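Local structure of hypothetical protein (Uncultured marine organism, 2OP5) at residues E33-A46 / I82-K94. The protein is of unknown function but forms a dimer of ferredoxin-like subunits related to the dimeric alpha-beta barrel proteins. Residues are numbered along the deposited sequence; the frame is centred on the assembly and turned at random.
Sequences EVWSEDLYSRLSAA and IIDKEFGITLKEK. With EDO (1,2-ethanediol), chain G.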
# COMPACT_ATOMS: atom_id res chain seq x y z
N GLU A 33 -9.86 17.24 7.80
CA GLU A 33 -11.12 17.81 7.30
C GLU A 33 -11.87 16.73 6.49
O GLU A 33 -13.09 16.71 6.45
CB GLU A 33 -10.86 19.03 6.40
CG GLU A 33 -10.21 20.23 7.10
CD GLU A 33 -9.63 21.28 6.13
OE1 GLU A 33 -10.06 21.36 4.96
OE2 GLU A 33 -8.73 22.02 6.56
N VAL A 34 -11.12 15.84 5.85
CA VAL A 34 -11.68 14.78 5.00
C VAL A 34 -11.95 13.49 5.75
O VAL A 34 -13.08 13.03 5.83
CB VAL A 34 -10.72 14.46 3.82
CG1 VAL A 34 -11.29 13.36 2.91
CG2 VAL A 34 -10.41 15.72 3.03
N TRP A 35 -10.89 12.91 6.29
CA TRP A 35 -10.95 11.63 6.95
C TRP A 35 -11.26 11.80 8.42
O TRP A 35 -10.39 11.67 9.29
CB TRP A 35 -9.63 10.89 6.69
CG TRP A 35 -9.32 10.81 5.19
CD1 TRP A 35 -8.35 11.51 4.51
CD2 TRP A 35 -10.04 10.07 4.19
NE1 TRP A 35 -8.39 11.22 3.18
CE2 TRP A 35 -9.42 10.35 2.94
CE3 TRP A 35 -11.12 9.19 4.22
CZ2 TRP A 35 -9.84 9.76 1.75
CZ3 TRP A 35 -11.54 8.61 3.02
CH2 TRP A 35 -10.90 8.91 1.81
N SER A 36 -12.53 12.13 8.69
CA SER A 36 -13.03 12.25 10.05
C SER A 36 -13.33 10.85 10.58
O SER A 36 -13.52 9.92 9.81
CB SER A 36 -14.30 13.09 10.07
OG SER A 36 -15.32 12.46 9.32
N GLU A 37 -13.39 10.72 11.90
CA GLU A 37 -13.69 9.43 12.52
C GLU A 37 -15.15 9.12 12.22
O GLU A 37 -15.55 7.96 12.18
CB GLU A 37 -13.46 9.45 14.05
CG GLU A 37 -12.16 10.11 14.56
CD GLU A 37 -10.87 9.46 14.08
OE1 GLU A 37 -10.88 8.30 13.62
OE2 GLU A 37 -9.82 10.12 14.19
N ASP A 38 -15.94 10.16 12.01
CA ASP A 38 -17.34 9.99 11.66
C ASP A 38 -17.44 9.24 10.33
O ASP A 38 -18.13 8.23 10.23
CB ASP A 38 -18.01 11.36 11.58
CG ASP A 38 -19.48 11.26 11.27
OD1 ASP A 38 -20.13 10.26 11.61
OD2 ASP A 38 -20.00 12.22 10.67
N LEU A 39 -16.72 9.73 9.32
CA LEU A 39 -16.71 9.13 8.00
C LEU A 39 -16.14 7.70 8.10
O LEU A 39 -16.72 6.77 7.59
CB LEU A 39 -15.88 9.98 7.02
CG LEU A 39 -15.75 9.38 5.62
CD1 LEU A 39 -17.07 9.22 5.04
CD2 LEU A 39 -14.87 10.21 4.69
N TYR A 40 -15.01 7.56 8.77
CA TYR A 40 -14.41 6.23 8.98
C TYR A 40 -15.35 5.24 9.64
O TYR A 40 -15.35 4.08 9.30
CB TYR A 40 -13.16 6.31 9.86
CG TYR A 40 -11.89 6.73 9.17
CD1 TYR A 40 -11.50 6.16 7.95
CD2 TYR A 40 -11.01 7.61 9.80
CE1 TYR A 40 -10.34 6.52 7.34
CE2 TYR A 40 -9.83 7.95 9.20
CZ TYR A 40 -9.49 7.41 7.97
OH TYR A 40 -8.31 7.77 7.36
N SER A 41 -16.15 5.70 10.60
CA SER A 41 -17.10 4.81 11.26
C SER A 41 -18.06 4.21 10.25
O SER A 41 -18.29 3.01 10.27
CB SER A 41 -17.89 5.55 12.34
OG SER A 41 -18.62 4.64 13.13
N ARG A 42 -18.59 5.04 9.36
CA ARG A 42 -19.54 4.60 8.34
C ARG A 42 -18.90 3.79 7.22
O ARG A 42 -19.53 2.86 6.70
CB ARG A 42 -20.35 5.78 7.80
CG ARG A 42 -21.33 6.25 8.86
CD ARG A 42 -22.15 7.50 8.50
NE ARG A 42 -21.35 8.71 8.60
CZ ARG A 42 -20.84 9.40 7.59
NH1 ARG A 42 -21.06 9.04 6.33
NH2 ARG A 42 -20.13 10.47 7.85
N LEU A 43 -17.68 4.14 6.83
CA LEU A 43 -16.96 3.41 5.81
C LEU A 43 -16.54 2.05 6.39
O LEU A 43 -16.60 1.03 5.72
CB LEU A 43 -15.73 4.18 5.33
CG LEU A 43 -15.86 5.51 4.56
CD1 LEU A 43 -14.50 6.11 4.34
CD2 LEU A 43 -16.56 5.36 3.20
N SER A 44 -16.15 2.02 7.66
CA SER A 44 -15.74 0.74 8.27
C SER A 44 -16.92 -0.23 8.34
O SER A 44 -16.74 -1.42 8.09
CB SER A 44 -15.09 0.91 9.65
OG SER A 44 -16.03 0.96 10.71
N ALA A 45 -18.12 0.27 8.61
CA ALA A 45 -19.32 -0.57 8.60
C ALA A 45 -19.62 -1.04 7.18
O ALA A 45 -20.20 -2.12 6.99
CB ALA A 45 -20.49 0.19 9.16
N ALA A 46 -19.22 -0.26 6.18
CA ALA A 46 -19.44 -0.62 4.76
C ALA A 46 -18.36 -1.53 4.16
O ALA A 46 -18.50 -1.94 3.01
CB ALA A 46 -19.59 0.65 3.89
N ILE A 82 -20.47 6.25 -0.36
CA ILE A 82 -20.48 7.03 0.90
C ILE A 82 -19.63 8.31 0.77
O ILE A 82 -20.08 9.39 1.14
CB ILE A 82 -20.03 6.14 2.08
CG1 ILE A 82 -21.16 5.12 2.37
CG2 ILE A 82 -19.72 6.98 3.32
CD1 ILE A 82 -20.84 4.08 3.44
N ILE A 83 -18.42 8.16 0.24
CA ILE A 83 -17.52 9.31 -0.02
C ILE A 83 -18.16 10.37 -0.95
O ILE A 83 -17.97 11.58 -0.75
CB ILE A 83 -16.19 8.79 -0.58
CG1 ILE A 83 -15.41 8.11 0.55
CG2 ILE A 83 -15.34 9.92 -1.19
CD1 ILE A 83 -14.41 7.14 0.10
N ASP A 84 -18.93 9.92 -1.94
CA ASP A 84 -19.60 10.79 -2.92
C ASP A 84 -20.67 11.63 -2.24
O ASP A 84 -20.85 12.81 -2.55
CB ASP A 84 -20.26 9.95 -4.02
CG ASP A 84 -20.78 10.80 -5.18
OD1 ASP A 84 -19.96 11.49 -5.80
OD2 ASP A 84 -22.01 10.75 -5.48
N LYS A 85 -21.40 11.00 -1.33
CA LYS A 85 -22.44 11.66 -0.57
C LYS A 85 -21.88 12.51 0.61
O LYS A 85 -22.61 13.34 1.18
CB LYS A 85 -23.39 10.60 -0.02
CG LYS A 85 -24.18 9.80 -1.07
N GLU A 86 -20.62 12.29 0.97
CA GLU A 86 -19.96 12.99 2.08
C GLU A 86 -19.50 14.38 1.69
O GLU A 86 -19.62 15.29 2.49
CB GLU A 86 -18.74 12.19 2.54
CG GLU A 86 -18.02 12.71 3.78
CD GLU A 86 -18.85 12.56 5.06
OE1 GLU A 86 -19.88 11.86 5.01
OE2 GLU A 86 -18.47 13.14 6.10
N PHE A 87 -18.97 14.54 0.48
CA PHE A 87 -18.41 15.79 0.03
C PHE A 87 -19.12 16.31 -1.21
O PHE A 87 -19.77 15.56 -1.92
CB PHE A 87 -16.92 15.62 -0.23
CG PHE A 87 -16.17 14.99 0.93
CD1 PHE A 87 -15.77 15.74 2.01
CD2 PHE A 87 -15.88 13.63 0.92
CE1 PHE A 87 -15.10 15.16 3.08
CE2 PHE A 87 -15.21 13.04 1.96
CZ PHE A 87 -14.82 13.80 3.05
N GLY A 88 -19.00 17.60 -1.43
CA GLY A 88 -19.66 18.26 -2.54
C GLY A 88 -18.81 19.37 -3.10
O GLY A 88 -17.60 19.20 -3.23
N ILE A 89 -19.45 20.50 -3.42
CA ILE A 89 -18.78 21.64 -4.03
C ILE A 89 -17.68 22.29 -3.17
O ILE A 89 -16.77 22.89 -3.72
CB ILE A 89 -19.80 22.73 -4.47
CG1 ILE A 89 -19.16 23.78 -5.39
CG2 ILE A 89 -20.45 23.43 -3.27
CD1 ILE A 89 -18.43 23.22 -6.60
N THR A 90 -17.79 22.21 -1.84
CA THR A 90 -16.79 22.79 -0.94
C THR A 90 -15.44 22.06 -1.07
O THR A 90 -14.41 22.70 -1.17
CB THR A 90 -17.26 22.85 0.55
OG1 THR A 90 -18.17 23.95 0.73
CG2 THR A 90 -16.10 23.06 1.50
N LEU A 91 -15.46 20.73 -1.07
CA LEU A 91 -14.25 19.95 -1.27
C LEU A 91 -13.79 20.13 -2.70
O LEU A 91 -12.61 20.34 -2.92
CB LEU A 91 -14.48 18.46 -1.03
CG LEU A 91 -13.27 17.53 -1.28
CD1 LEU A 91 -12.08 17.89 -0.38
CD2 LEU A 91 -13.67 16.09 -1.07
N LYS A 92 -14.71 19.98 -3.65
CA LYS A 92 -14.42 20.15 -5.09
C LYS A 92 -13.54 21.35 -5.32
O LYS A 92 -12.52 21.26 -6.03
CB LYS A 92 -15.71 20.33 -5.89
CG LYS A 92 -15.52 20.70 -7.36
N GLU A 93 -13.94 22.48 -4.73
CA GLU A 93 -13.19 23.71 -4.88
C GLU A 93 -11.90 23.79 -4.08
O GLU A 93 -10.99 24.50 -4.48
CB GLU A 93 -14.06 24.91 -4.56
CG GLU A 93 -15.10 25.13 -5.62
CD GLU A 93 -15.19 26.57 -5.99
OE1 GLU A 93 -14.13 27.18 -6.28
OE2 GLU A 93 -16.32 27.08 -6.04
N LYS A 94 -11.83 23.12 -2.94
CA LYS A 94 -10.57 23.08 -2.21
C LYS A 94 -9.53 22.34 -3.05
O LYS A 94 -8.39 22.78 -3.13
CB LYS A 94 -10.73 22.43 -0.83
CG LYS A 94 -11.41 23.33 0.19
CD LYS A 94 -11.73 22.58 1.46
CE LYS A 94 -12.46 23.48 2.46
NZ LYS A 94 -12.99 22.70 3.63
C1 EDO G . -12.12 5.71 13.93
O1 EDO G . -11.79 4.54 14.70
C2 EDO G . -13.54 5.72 13.35
O2 EDO G . -14.60 5.87 14.30
O HOH W 1 -15.50 13.95 6.90
O HOH W 2 -21.50 10.44 3.53
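Ile-82 drops as a knob into a hole formed by Leu-39, Arg-42, Leu-43 and Ala-46. Beta-branching gives it two apolar arms: CG2, set anti to the backbone N and so turned to the leucines, lies 3.6 Å from Leu-43 CD2, while CD1 rests on the low wall of Ala-46 CB at 3.7 Å. Farther along, Phe-87 turns its ring edge to the backbone, CZ 3.4 Å from Val-34 O, and touches Val-34 CG1 and Leu-39 CD2. Helices 37-46 and 73-86, whose segments here run nearly antiparallel (153°), belong to the helical layer on one face of the antiparallel sheet of this ferredoxin-like fold; Trp-35 and Leu-43 reach strand 48-56.

Charged side chains edge this apolar patch. Arg-42 NH2 donates in its guanidinium plane to Glu-86 OE1 (3.2 Å, 150°), NH1 adds a weak bond to that oxygen, and Asp-38 OD2 takes a weak bond from NH2. Two waters also donate to the Glu-86 carboxylate, one joining OE2 to Val-34 O and Ser-36 OG. With alanine at Glu-86, Arg-42 would probably keep only Asp-38 of this network, and each water would lose one acceptor. At the far end, Lys-94 NZ makes a weak salt bridge with Glu-33 OE1 (3.5 Å).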